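Local coordinates for UPF0098 protein CT_736 (Chlamydia trachomatis, PDB 3N08) that is of uncharacterised function but, as a homolog of phosphatidylethanolamine-binding protein and Raf kinase inhibitor protein, may bind phospholipid headgroups or similar anionic ligands, at residues B[43-48]-B[130-135]. Residues are numbered along the deposited sequence; the frame is centred on the assembly and turned at random.
Sequences SLVLIV and EQLLEA
L132 and L133, which meet V45 and I47 across this contact, belong to a helical turn whose shorter internal backbone bond runs from A135 N to Q131 O at 3.0 Å; E134 N to E130 O is longer, at 3.2 Å. Between helix and strand the contact is entirely apolar. Its focus is one methyl, L132 CD2, which lies 3.7 Å from V45 CG1 and 4.0 Å from I47 CD1. Those two strand methyls are 4.5 Å apart, so the three carbons form a compact triangle, with L132 reaching tip to tip toward both strand residues. The leucine's CG stands anti to the backbone N and, with chi2 at 53°, CD2 continues the chain anti to CA as the leading methyl. I47 answers with an extended chain that places CD1 also near L133 CD2, at 4.2 Å; here the two side chains slant past one another at the more exposed margin. The backbones remain well apart, with 9.1 Å between V45 CA and L132 CA, and only 145 Å² is buried: the layers meet mainly through side-chain ends. The segment axes, 11.1 Å apart at closest approach, run at 148°, antiparallel in sense but oblique. This is helix-on-sheet packing in the PEBP fold. Strand 43-50 lies between strands 108-117 and 63-71 in the main sheet, V45 and I47 pairing by backbone with Y115 and Y113. L121, V127 and I67 also pack on L132, while L44 and L46, pointing from the other face, touch F34 and L32 of strand 32-35. The main sheet is therefore layered between helix 129-136 and the small antiparallel sheet.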
loop_
_atom_site.group_PDB
_atom_site.type_symbol
_atom_site.label_atom_id
_atom_site.label_comp_id
_atom_site.label_asym_id
_atom_site.label_seq_id
_atom_site.Cartn_x
_atom_site.Cartn_y
_atom_site.Cartn_z
ATOM N N SER B 43 -1.190 -6.154 16.986
ATOM C CA SER B 43 -0.650 -4.823 17.230
ATOM C C SER B 43 -0.001 -4.304 15.965
ATOM O O SER B 43 0.299 -5.082 15.046
ATOM C CB SER B 43 0.377 -4.853 18.370
ATOM O OG SER B 43 1.563 -5.561 18.018
ATOM N N LEU B 44 0.228 -2.994 15.967
ATOM C CA LEU B 44 0.968 -2.310 14.909
ATOM C C LEU B 44 2.163 -1.572 15.482
ATOM O O LEU B 44 2.162 -1.117 16.621
ATOM C CB LEU B 44 0.071 -1.297 14.187
ATOM C CG LEU B 44 -1.097 -1.832 13.352
ATOM C CD1 LEU B 44 -2.053 -0.713 12.932
ATOM C CD2 LEU B 44 -0.551 -2.564 12.128
ATOM N N VAL B 45 3.169 -1.440 14.632
ATOM C CA VAL B 45 4.396 -0.709 14.907
ATOM C C VAL B 45 4.637 0.318 13.807
ATOM O O VAL B 45 4.395 0.027 12.625
ATOM C CB VAL B 45 5.590 -1.673 14.931
ATOM C CG1 VAL B 45 6.905 -0.929 15.132
ATOM C CG2 VAL B 45 5.367 -2.749 15.994
ATOM N N LEU B 46 5.120 1.491 14.195
ATOM C CA LEU B 46 5.521 2.547 13.258
ATOM C C LEU B 46 6.954 2.982 13.536
ATOM O O LEU B 46 7.292 3.271 14.676
ATOM C CB LEU B 46 4.553 3.721 13.403
ATOM C CG LEU B 46 4.900 4.956 12.565
ATOM C CD1 LEU B 46 4.698 4.737 11.105
ATOM C CD2 LEU B 46 4.127 6.185 13.011
ATOM N N ILE B 47 7.790 3.015 12.496
ATOM C CA ILE B 47 9.155 3.532 12.615
ATOM C C ILE B 47 9.332 4.572 11.510
ATOM O O ILE B 47 9.093 4.273 10.349
ATOM C CB ILE B 47 10.210 2.426 12.498
ATOM C CG1 ILE B 47 10.008 1.385 13.587
ATOM C CG2 ILE B 47 11.630 3.022 12.545
ATOM C CD1 ILE B 47 10.917 0.179 13.469
ATOM N N VAL B 48 9.771 5.781 11.871
ATOM C CA VAL B 48 10.004 6.833 10.891
ATOM C C VAL B 48 11.466 7.192 10.952
ATOM O O VAL B 48 12.009 7.470 12.029
ATOM C CB VAL B 48 9.154 8.077 11.183
ATOM C CG1 VAL B 48 9.339 9.150 10.141
ATOM C CG2 VAL B 48 7.684 7.700 11.329
ATOM N N GLU B 130 16.791 -0.681 17.616
ATOM C CA GLU B 130 17.446 -1.978 17.677
ATOM C C GLU B 130 16.681 -2.951 18.578
ATOM O O GLU B 130 16.457 -4.098 18.207
ATOM C CB GLU B 130 18.894 -1.835 18.148
ATOM C CG GLU B 130 19.646 -3.153 18.227
ATOM C CD GLU B 130 21.109 -2.982 18.615
ATOM O OE1 GLU B 130 21.442 -1.985 19.293
ATOM O OE2 GLU B 130 21.929 -3.847 18.240
ATOM N N GLN B 131 16.276 -2.487 19.756
ATOM C CA GLN B 131 15.530 -3.334 20.699
ATOM C C GLN B 131 14.155 -3.746 20.149
ATOM O O GLN B 131 13.701 -4.885 20.308
ATOM C CB GLN B 131 15.336 -2.590 22.015
ATOM C CG GLN B 131 16.618 -2.403 22.804
ATOM C CD GLN B 131 16.431 -1.473 23.987
ATOM O OE1 GLN B 131 15.539 -0.640 24.004
ATOM N NE2 GLN B 131 17.278 -1.633 24.993
ATOM N N LEU B 132 13.500 -2.798 19.492
ATOM C CA LEU B 132 12.196 -3.026 18.891
ATOM C C LEU B 132 12.267 -4.077 17.789
ATOM O O LEU B 132 11.440 -4.989 17.724
ATOM C CB LEU B 132 11.650 -1.702 18.353
ATOM C CG LEU B 132 10.296 -1.800 17.676
ATOM C CD1 LEU B 132 9.266 -2.486 18.574
ATOM C CD2 LEU B 132 9.830 -0.405 17.320
ATOM N N LEU B 133 13.268 -3.979 16.928
ATOM C CA LEU B 133 13.421 -4.936 15.853
ATOM C C LEU B 133 13.624 -6.338 16.417
ATOM O O LEU B 133 13.100 -7.316 15.870
ATOM C CB LEU B 133 14.579 -4.538 14.931
ATOM C CG LEU B 133 14.384 -3.295 14.057
ATOM C CD1 LEU B 133 15.583 -3.092 13.143
ATOM C CD2 LEU B 133 13.109 -3.376 13.253
ATOM N N GLU B 134 14.362 -6.440 17.514
ATOM C CA GLU B 134 14.581 -7.740 18.136
ATOM C C GLU B 134 13.260 -8.290 18.683
ATOM O O GLU B 134 12.962 -9.463 18.530
ATOM C CB GLU B 134 15.653 -7.637 19.229
ATOM C CG GLU B 134 15.894 -8.934 19.996
ATOM N N ALA B 135 12.467 -7.432 19.305
ATOM C CA ALA B 135 11.222 -7.868 19.908
ATOM C C ALA B 135 10.219 -8.313 18.833
ATOM O O ALA B 135 9.439 -9.237 19.054
ATOM C CB ALA B 135 10.640 -6.759 20.780
#